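Local coordinates for uncharacterized protein (Leptospirillum rubarum, PDB 3OMD) that is of unknown function but belongs to the DUF5069 family and folds as an all-helical protein, at residues L8-P16 with L26-R34; R100-D108 with D129-L137. All blocks are in the same frame, centred on the assembly; numbering follows the deposited sequence. Where two conformers were deposited one is given.

Interaction 1 of 2, residues L8-P16 with L26-R34; sequences LTKQFPRSP and LKRVIDKAR
Arg14 and Asp31 carry the charged part of this contact, in which the loop 8-16, extended from Gln11 to Ser15, is laid across the first turns of helix 26-38. Asp31 OD2 is gripped twice by one residue. It accepts the backbone N of Arg14 at 2.9 Å through its anti lone pair. Arg14 NE meets the same OD2 at 3.0 Å from the syn side, somewhat out of the carboxylate plane. A short acid suits this place, because it can hold main chain and side chain of the loop together. The Arg14 chain bends at chi3 (-64°), which turns the guanidinium back over the helix to within 25° of the carboxylate plane; NH2 adds a weak bond to Asp31 OD1, and NH1 is salt-bridged to Asp75.

A second arginine answers from the helix. Arg28 holds CG anti to its own N (chi1 -177°) and runs extended to NE, which brings NH1 to 2.9 Å from Arg14 O. NH1 lies above that carbonyl plane, while the oxygen sits in the plane of the guanidinium. Glu141 pairs with the same NH1.

Water joins the backbones as well: one molecule donates to Ser15 O and accepts from Arg28 N.

Apolar atoms fill in around these bonds. Lys27 CB lies 3.6 Å above the centre of the Arg14 guanidinium, and its NZ reaches Asp18. Pro13 CG covers one face of the Arg28 guanidinium and Pro16 CG the other, while Pro13 CB rests 3.8 Å from Asp31 CB. The fixed phi of Pro13 suits the extended backbone there, and its ring supplies carbon for the arginine face. An irregular N-terminal segment is thus packed along the first turns of helix 26-38 in an all-helical fold, Arg14 bonding the helix's Asp31 and Arg28 the loop's carbonyl.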
loop_
_atom_site.group_PDB
_atom_site.type_symbol
_atom_site.label_atom_id
_atom_site.label_comp_id
_atom_site.label_asym_id
_atom_site.label_seq_id
_atom_site.Cartn_x
_atom_site.Cartn_y
_atom_site.Cartn_z
ATOM N N LEU A 8 -13.088 2.635 4.540
ATOM C CA LEU A 8 -11.831 3.111 5.114
ATOM C C LEU A 8 -11.988 4.439 5.870
ATOM O O LEU A 8 -10.986 5.036 6.271
ATOM C CB LEU A 8 -10.693 3.202 4.058
ATOM C CG LEU A 8 -10.425 1.942 3.247
ATOM C CD1 LEU A 8 -9.226 2.071 2.327
ATOM C CD2 LEU A 8 -10.223 0.712 4.152
ATOM N N THR A 9 -13.230 4.886 6.105
ATOM C CA THR A 9 -13.406 5.890 7.143
ATOM C C THR A 9 -13.442 5.232 8.538
ATOM O O THR A 9 -13.323 5.944 9.541
ATOM C CB THR A 9 -14.687 6.752 6.968
ATOM O OG1 THR A 9 -15.845 5.970 7.257
ATOM C CG2 THR A 9 -14.819 7.308 5.564
ATOM N N LYS A 10 -13.621 3.901 8.579
ATOM C CA LYS A 10 -13.917 3.120 9.801
ATOM C C LYS A 10 -12.809 2.096 10.094
ATOM O O LYS A 10 -12.730 1.569 11.212
ATOM C CB LYS A 10 -15.228 2.335 9.616
ATOM C CG LYS A 10 -16.463 3.177 9.455
ATOM C CD LYS A 10 -16.874 3.700 10.798
ATOM C CE LYS A 10 -18.024 4.657 10.632
ATOM N NZ LYS A 10 -19.318 3.932 10.724
ATOM N N GLN A 11 -12.016 1.764 9.077
ATOM C CA GLN A 11 -10.907 0.812 9.204
ATOM C C GLN A 11 -9.701 1.335 8.462
ATOM O O GLN A 11 -9.854 2.171 7.585
ATOM C CB GLN A 11 -11.281 -0.548 8.662
ATOM C CG GLN A 11 -11.350 -0.641 7.194
ATOM C CD GLN A 11 -11.365 -2.096 6.693
ATOM O OE1 GLN A 11 -10.346 -2.744 6.496
ATOM N NE2 GLN A 11 -12.523 -2.552 6.406
ATOM N N PHE A 12 -8.513 0.855 8.801
ATOM C CA PHE A 12 -7.303 1.228 8.040
ATOM C C PHE A 12 -6.995 0.089 7.074
ATOM O O PHE A 12 -7.162 -1.095 7.419
ATOM C CB PHE A 12 -6.084 1.320 8.983
ATOM C CG PHE A 12 -6.242 2.326 10.096
ATOM C CD1 PHE A 12 -6.629 3.643 9.830
ATOM C CD2 PHE A 12 -5.986 1.937 11.403
ATOM C CE1 PHE A 12 -6.757 4.571 10.915
ATOM C CE2 PHE A 12 -6.133 2.846 12.479
ATOM C CZ PHE A 12 -6.510 4.147 12.227
ATOM N N PRO A 13 -6.494 0.432 5.893
ATOM C CA PRO A 13 -5.943 -0.642 5.056
ATOM C C PRO A 13 -4.699 -1.214 5.738
ATOM O O PRO A 13 -4.095 -0.560 6.607
ATOM C CB PRO A 13 -5.599 0.065 3.742
ATOM C CG PRO A 13 -5.313 1.508 4.145
ATOM C CD PRO A 13 -6.172 1.794 5.398
ATOM N N ARG A 14 -4.312 -2.421 5.348
ATOM C CA ARG A 14 -3.213 -3.111 6.045
ATOM C C ARG A 14 -1.863 -2.426 5.863
ATOM O O ARG A 14 -1.682 -1.581 4.949
ATOM C CB ARG A 14 -3.179 -4.598 5.620
ATOM C CG ARG A 14 -4.337 -5.371 6.332
ATOM C CD ARG A 14 -4.527 -6.787 5.813
ATOM N NE ARG A 14 -4.939 -6.771 4.414
ATOM C CZ ARG A 14 -5.015 -7.876 3.669
ATOM N NH1 ARG A 14 -4.688 -9.054 4.188
ATOM N NH2 ARG A 14 -5.377 -7.791 2.401
ATOM N N SER A 15 -0.931 -2.801 6.745
ATOM C CA SER A 15 0.368 -2.151 6.777
ATOM C C SER A 15 1.107 -2.266 5.454
ATOM O O SER A 15 1.105 -3.328 4.821
ATOM C CB SER A 15 1.227 -2.802 7.866
ATOM O OG SER A 15 2.543 -2.249 7.827
ATOM N N PRO A 16 1.830 -1.209 5.065
ATOM C CA PRO A 16 2.743 -1.281 3.902
ATOM C C PRO A 16 3.665 -2.496 3.968
ATOM O O PRO A 16 4.050 -3.018 2.920
ATOM C CB PRO A 16 3.594 0.002 4.062
ATOM C CG PRO A 16 2.589 1.003 4.634
ATOM C CD PRO A 16 1.810 0.142 5.677
ATOM N N LEU A 26 1.229 -4.958 -1.310
ATOM C CA LEU A 26 0.159 -5.755 -1.973
ATOM C C LEU A 26 -1.095 -5.889 -1.079
ATOM O O LEU A 26 -2.229 -5.649 -1.549
ATOM C CB LEU A 26 0.717 -7.118 -2.401
ATOM C CG LEU A 26 -0.338 -8.059 -3.005
ATOM C CD1 LEU A 26 -1.089 -7.434 -4.190
ATOM C CD2 LEU A 26 0.374 -9.391 -3.411
ATOM N N LYS A 27 -0.930 -6.260 0.202
ATOM C CA LYS A 27 -2.141 -6.351 1.068
ATOM C C LYS A 27 -2.848 -4.993 1.139
ATOM O O LYS A 27 -4.077 -4.933 1.102
ATOM C CB LYS A 27 -1.754 -6.798 2.478
ATOM C CG LYS A 27 -1.408 -8.303 2.556
ATOM C CD LYS A 27 -1.237 -8.701 4.012
ATOM C CE LYS A 27 -0.928 -10.191 4.121
ATOM N NZ LYS A 27 -0.840 -10.619 5.570
ATOM N N ARG A 28 -2.055 -3.921 1.316
ATOM C CA ARG A 28 -2.608 -2.590 1.485
ATOM C C ARG A 28 -3.421 -2.179 0.245
ATOM O O ARG A 28 -4.528 -1.629 0.358
ATOM C CB ARG A 28 -1.451 -1.604 1.708
ATOM C CG ARG A 28 -1.922 -0.154 1.975
ATOM C CD ARG A 28 -0.735 0.651 2.423
ATOM N NE ARG A 28 -1.135 1.991 2.863
ATOM C CZ ARG A 28 -1.585 2.273 4.084
ATOM N NH1 ARG A 28 -1.648 1.330 5.022
ATOM N NH2 ARG A 28 -1.933 3.533 4.378
ATOM N N VAL A 29 -2.863 -2.423 -0.938
ATOM C CA VAL A 29 -3.578 -2.041 -2.149
ATOM C C VAL A 29 -4.733 -2.973 -2.487
ATOM O O VAL A 29 -5.681 -2.525 -3.135
ATOM C CB VAL A 29 -2.588 -1.815 -3.332
ATOM C CG1 VAL A 29 -2.074 -3.137 -3.934
ATOM C CG2 VAL A 29 -3.232 -0.961 -4.401
ATOM N N ILE A 30 -4.654 -4.251 -2.098
ATOM C CA ILE A 30 -5.887 -5.063 -2.123
ATOM C C ILE A 30 -7.012 -4.363 -1.359
ATOM O O ILE A 30 -8.139 -4.220 -1.859
ATOM C CB ILE A 30 -5.615 -6.478 -1.583
ATOM C CG1 ILE A 30 -4.755 -7.254 -2.606
ATOM C CG2 ILE A 30 -6.948 -7.253 -1.298
ATOM C CD1 ILE A 30 -4.177 -8.583 -1.961
ATOM N N ASP A 31 -6.694 -3.915 -0.150
ATOM C CA ASP A 31 -7.730 -3.295 0.686
ATOM C C ASP A 31 -8.246 -2.020 0.044
ATOM O O ASP A 31 -9.449 -1.770 0.032
ATOM C CB ASP A 31 -7.161 -2.979 2.061
ATOM C CG ASP A 31 -6.849 -4.224 2.873
ATOM O OD1 ASP A 31 -7.297 -5.348 2.522
ATOM O OD2 ASP A 31 -6.122 -4.102 3.897
ATOM N N LYS A 32 -7.326 -1.220 -0.487
ATOM C CA LYS A 32 -7.735 0.040 -1.123
ATOM C C LYS A 32 -8.548 -0.237 -2.391
ATOM O O LYS A 32 -9.513 0.496 -2.668
ATOM C CB LYS A 32 -6.513 0.913 -1.474
ATOM C CG LYS A 32 -5.817 1.441 -0.183
ATOM C CD LYS A 32 -4.455 2.103 -0.442
ATOM C CE LYS A 32 -4.645 3.291 -1.301
ATOM N NZ LYS A 32 -3.266 3.845 -1.704
ATOM N N ALA A 33 -8.185 -1.278 -3.153
ATOM C CA ALA A 33 -8.966 -1.636 -4.323
ATOM C C ALA A 33 -10.377 -2.029 -3.947
ATOM O O ALA A 33 -11.338 -1.659 -4.613
ATOM C CB ALA A 33 -8.289 -2.753 -5.093
ATOM N N ARG A 34 -10.513 -2.791 -2.870
ATOM C CA ARG A 34 -11.868 -3.153 -2.439
ATOM C C ARG A 34 -12.688 -1.939 -2.050
ATOM O O ARG A 34 -13.888 -1.863 -2.409
ATOM C CB ARG A 34 -11.810 -4.169 -1.308
ATOM C CG ARG A 34 -11.184 -5.506 -1.758
ATOM C CD ARG A 34 -11.361 -6.629 -0.695
ATOM N NE ARG A 34 -10.479 -7.777 -0.876
ATOM C CZ ARG A 34 -10.545 -8.684 -1.851
ATOM N NH1 ARG A 34 -11.520 -8.674 -2.770
ATOM N NH2 ARG A 34 -9.609 -9.634 -1.877
HETATM O O HOH W 1 -3.588 -10.267 6.689
HETATM O O HOH W 2 0.781 -4.093 2.116
#

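Interaction 2 of 2, residues R100-D108 with D129-L137; sequences REYESRSPD and DITTWVKLL
Val134 packs on the Tyr102 ring where the C-terminal end of helix 92-104 comes close to the N-terminal end of helix 133-140, which begins after Thr132 as its N-cap residue. This is the tight side. Val134 CG1 makes a CH-pi contact, 3.9 Å from the ring centroid and 23° off its normal, and a branched valine suits the place because its other methyl, CG2, can rest on Glu103 CA at the same time. Tyr102 has CG anti to its backbone N (chi1 178°), which turns the ring toward Val134, whose CG1 lies over one of its faces, while the tyrosine OH bonds His25. Thr132 sets its methyl CG2 3.4 Å from Glu103 O. The flat Trp133 ring offers a broad surface to the loop: Pro107 CD lies 3.8 Å above its plane, offset toward the rim, and Phe116 meets the indole edge-to-face.

Between the helix ends, Arg105 O accepts the N-H of Trp133 at 3.0 Å with an angle of 163° at the hydrogen. A first-turn N-H has no earlier helical carbonyl to pair with, and the outgoing loop supplies one.

The looser side is bridged by water. Water 3 donates to Tyr102 O and Arg105 O and accepts from Val134 N. A second water, 4, links Glu103 O to Thr132 OG1. The indole nitrogen is met by water too: Trp133 NE1 donates to water 5 at 3.1 Å, and that water also accepts from Asp108 N.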
loop_
_atom_site.group_PDB
_atom_site.type_symbol
_atom_site.label_atom_id
_atom_site.label_comp_id
_atom_site.label_asym_id
_atom_site.label_seq_id
_atom_site.Cartn_x
_atom_site.Cartn_y
_atom_site.Cartn_z
ATOM N N ARG A 100 12.907 -3.058 -0.963
ATOM C CA ARG A 100 14.000 -2.246 -0.404
ATOM C C ARG A 100 13.806 -0.782 -0.809
ATOM O O ARG A 100 13.968 0.130 0.028
ATOM C CB ARG A 100 15.349 -2.789 -0.913
ATOM C CG ARG A 100 16.537 -1.936 -0.535
ATOM C CD ARG A 100 17.763 -2.342 -1.385
ATOM N NE ARG A 100 18.920 -1.492 -1.084
ATOM C CZ ARG A 100 20.124 -1.610 -1.646
ATOM N NH1 ARG A 100 20.375 -2.569 -2.544
ATOM N NH2 ARG A 100 21.099 -0.798 -1.265
ATOM N N GLU A 101 13.418 -0.552 -2.066
ATOM C CA GLU A 101 13.213 0.830 -2.503
ATOM C C GLU A 101 11.983 1.443 -1.814
ATOM O O GLU A 101 12.022 2.576 -1.345
ATOM C CB GLU A 101 13.113 0.911 -4.037
ATOM C CG GLU A 101 12.962 2.347 -4.504
ATOM C CD GLU A 101 13.119 2.559 -5.991
ATOM O OE1 GLU A 101 13.380 1.608 -6.736
ATOM O OE2 GLU A 101 13.012 3.733 -6.407
ATOM N N TYR A 102 10.891 0.681 -1.745
ATOM C CA TYR A 102 9.643 1.138 -1.125
ATOM C C TYR A 102 9.868 1.530 0.327
ATOM O O TYR A 102 9.421 2.603 0.763
ATOM C CB TYR A 102 8.695 -0.039 -1.214
ATOM C CG TYR A 102 7.326 0.096 -0.607
ATOM C CD1 TYR A 102 6.288 0.775 -1.295
ATOM C CD2 TYR A 102 7.009 -0.523 0.602
ATOM C CE1 TYR A 102 4.969 0.825 -0.761
ATOM C CE2 TYR A 102 5.719 -0.473 1.147
ATOM C CZ TYR A 102 4.724 0.190 0.459
ATOM O OH TYR A 102 3.475 0.200 0.984
ATOM N N GLU A 103 10.566 0.668 1.064
ATOM C CA GLU A 103 10.807 0.939 2.501
ATOM C C GLU A 103 11.816 2.084 2.703
ATOM O O GLU A 103 11.882 2.653 3.794
ATOM C CB GLU A 103 11.291 -0.328 3.195
ATOM C CG GLU A 103 10.185 -1.379 3.254
ATOM C CD GLU A 103 10.623 -2.683 3.827
ATOM O OE1 GLU A 103 11.632 -2.719 4.600
ATOM O OE2 GLU A 103 9.978 -3.702 3.514
ATOM N N SER A 104 12.596 2.417 1.668
ATOM C CA SER A 104 13.559 3.514 1.783
ATOM C C SER A 104 12.956 4.863 1.438
ATOM O O SER A 104 13.582 5.892 1.702
ATOM C CB SER A 104 14.752 3.287 0.846
ATOM O OG SER A 104 14.409 3.578 -0.499
ATOM N N ARG A 105 11.766 4.875 0.831
ATOM C CA ARG A 105 11.195 6.144 0.315
ATOM C C ARG A 105 11.055 7.178 1.413
ATOM O O ARG A 105 10.408 6.935 2.428
ATOM C CB ARG A 105 9.845 5.902 -0.371
ATOM C CG ARG A 105 9.994 5.211 -1.702
ATOM C CD ARG A 105 8.639 4.831 -2.357
ATOM N NE ARG A 105 8.846 4.129 -3.653
ATOM C CZ ARG A 105 8.973 4.741 -4.825
ATOM N NH1 ARG A 105 8.899 6.069 -4.884
ATOM N NH2 ARG A 105 9.176 4.035 -5.940
ATOM N N SER A 106 11.646 8.344 1.173
ATOM C CA SER A 106 11.663 9.429 2.141
ATOM C C SER A 106 11.280 10.708 1.406
ATOM O O SER A 106 11.248 10.715 0.177
ATOM C CB SER A 106 13.037 9.511 2.800
ATOM O OG SER A 106 13.376 8.269 3.401
ATOM N N PRO A 107 10.954 11.777 2.150
ATOM C CA PRO A 107 10.518 13.009 1.460
ATOM C C PRO A 107 11.572 13.461 0.451
ATOM O O PRO A 107 12.771 13.598 0.775
ATOM C CB PRO A 107 10.370 14.034 2.601
ATOM C CG PRO A 107 10.366 13.261 3.858
ATOM C CD PRO A 107 10.717 11.853 3.606
ATOM N N ASP A 108 11.129 13.700 -0.776
ATOM C CA ASP A 108 12.094 13.864 -1.874
ATOM C C ASP A 108 12.536 15.297 -2.167
ATOM O O ASP A 108 13.235 15.533 -3.155
ATOM C CB ASP A 108 11.620 13.176 -3.134
ATOM C CG ASP A 108 10.442 13.883 -3.774
ATOM O OD1 ASP A 108 10.081 15.024 -3.366
ATOM O OD2 ASP A 108 9.880 13.310 -4.750
ATOM N N ASP A 129 13.210 9.357 14.967
ATOM C CA ASP A 129 13.750 8.179 14.282
ATOM C C ASP A 129 12.888 7.735 13.108
ATOM O O ASP A 129 13.313 6.892 12.310
ATOM C CB ASP A 129 13.890 7.029 15.273
ATOM C CG ASP A 129 12.563 6.629 15.900
ATOM O OD1 ASP A 129 11.921 7.469 16.568
ATOM O OD2 ASP A 129 12.158 5.468 15.723
ATOM N N ILE A 130 11.663 8.251 13.030
ATOM C CA ILE A 130 10.750 7.877 11.932
ATOM C C ILE A 130 10.967 8.852 10.792
ATOM O O ILE A 130 10.642 10.031 10.936
ATOM C CB ILE A 130 9.254 7.841 12.408
ATOM C CG1 ILE A 130 9.110 6.718 13.445
ATOM C CG2 ILE A 130 8.295 7.653 11.207
ATOM C CD1 ILE A 130 7.710 6.557 13.988
ATOM N N THR A 131 11.518 8.354 9.663
ATOM C CA THR A 131 11.928 9.224 8.553
ATOM C C THR A 131 11.469 8.774 7.185
ATOM O O THR A 131 11.662 9.483 6.190
ATOM C CB THR A 131 13.463 9.374 8.495
ATOM O OG1 THR A 131 14.078 8.105 8.219
ATOM C CG2 THR A 131 14.035 9.999 9.812
ATOM N N THR A 132 10.841 7.607 7.127
ATOM C CA THR A 132 10.367 7.080 5.845
ATOM C C THR A 132 8.845 7.112 5.790
ATOM O O THR A 132 8.173 7.016 6.827
ATOM C CB THR A 132 10.811 5.631 5.674
ATOM O OG1 THR A 132 10.341 4.839 6.794
ATOM C CG2 THR A 132 12.327 5.552 5.561
ATOM N N TRP A 133 8.302 7.262 4.592
ATOM C CA TRP A 133 6.861 7.370 4.423
ATOM C C TRP A 133 6.142 6.149 4.940
ATOM O O TRP A 133 5.071 6.297 5.559
ATOM C CB TRP A 133 6.499 7.578 2.947
ATOM C CG TRP A 133 6.876 8.970 2.416
ATOM C CD1 TRP A 133 7.789 9.273 1.433
ATOM C CD2 TRP A 133 6.285 10.214 2.816
ATOM N NE1 TRP A 133 7.818 10.640 1.215
ATOM C CE2 TRP A 133 6.911 11.244 2.052
ATOM C CE3 TRP A 133 5.292 10.561 3.746
ATOM C CZ2 TRP A 133 6.581 12.598 2.200
ATOM C CZ3 TRP A 133 4.937 11.918 3.880
ATOM C CH2 TRP A 133 5.603 12.921 3.122
ATOM N N VAL A 134 6.652 4.947 4.681
ATOM C CA VAL A 134 5.864 3.760 5.076
ATOM C C VAL A 134 5.795 3.634 6.602
ATOM O O VAL A 134 4.806 3.112 7.144
ATOM C CB VAL A 134 6.330 2.469 4.391
ATOM C CG1 VAL A 134 6.173 2.617 2.874
ATOM C CG2 VAL A 134 7.720 2.041 4.820
ATOM N N LYS A 135 6.817 4.112 7.305
ATOM C CA LYS A 135 6.764 4.068 8.779
ATOM C C LYS A 135 5.809 5.120 9.297
ATOM O O LYS A 135 5.096 4.897 10.292
ATOM C CB LYS A 135 8.149 4.233 9.404
ATOM C CG LYS A 135 8.956 2.942 9.425
ATOM C CD LYS A 135 10.087 3.011 10.456
ATOM C CE LYS A 135 10.871 1.706 10.574
ATOM N NZ LYS A 135 10.049 0.507 10.953
ATOM N N LEU A 136 5.757 6.268 8.630
ATOM C CA LEU A 136 4.793 7.299 9.028
ATOM C C LEU A 136 3.344 6.773 8.883
ATOM O O LEU A 136 2.492 7.025 9.741
ATOM C CB LEU A 136 5.010 8.583 8.207
ATOM C CG LEU A 136 4.158 9.771 8.669
ATOM C CD1 LEU A 136 4.534 10.153 10.108
ATOM C CD2 LEU A 136 4.416 10.946 7.707
ATOM N N LEU A 137 3.065 6.057 7.785
ATOM C CA LEU A 137 1.733 5.462 7.614
ATOM C C LEU A 137 1.405 4.518 8.779
ATOM O O LEU A 137 0.282 4.551 9.292
ATOM C CB LEU A 137 1.656 4.711 6.285
ATOM C CG LEU A 137 1.606 5.605 5.038
ATOM C CD1 LEU A 137 1.786 4.769 3.784
ATOM C CD2 LEU A 137 0.273 6.348 4.968
HETATM O O HOH W 3 8.867 4.635 2.777
HETATM O O HOH W 4 10.968 2.211 6.290
HETATM O O HOH W 5 8.260 12.460 -1.296
#

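Overall arrangement
Interaction 1 is a buried contact and interaction 2 a surface one, their centres about 18 Å apart. Interaction 1 lays a loop on the start of helix 26-38; interaction 2 brings the last turn of helix 92-104 and the loop after it against the start of helix 133-140. The chemistry differs too: interaction 1 depends on charged pairs, side-chain-to-backbone bonds and prolines, whereas interaction 2 has a single direct backbone hydrogen bond and aromatic packing. Water bridges occur in both. Pro16 belongs to interaction 1 and touches interaction 2, with CB 3.7 Å from Val134 CB and CG 3.9 Å from Leu137 CD1, while Arg28 NH2 also packs against Leu137.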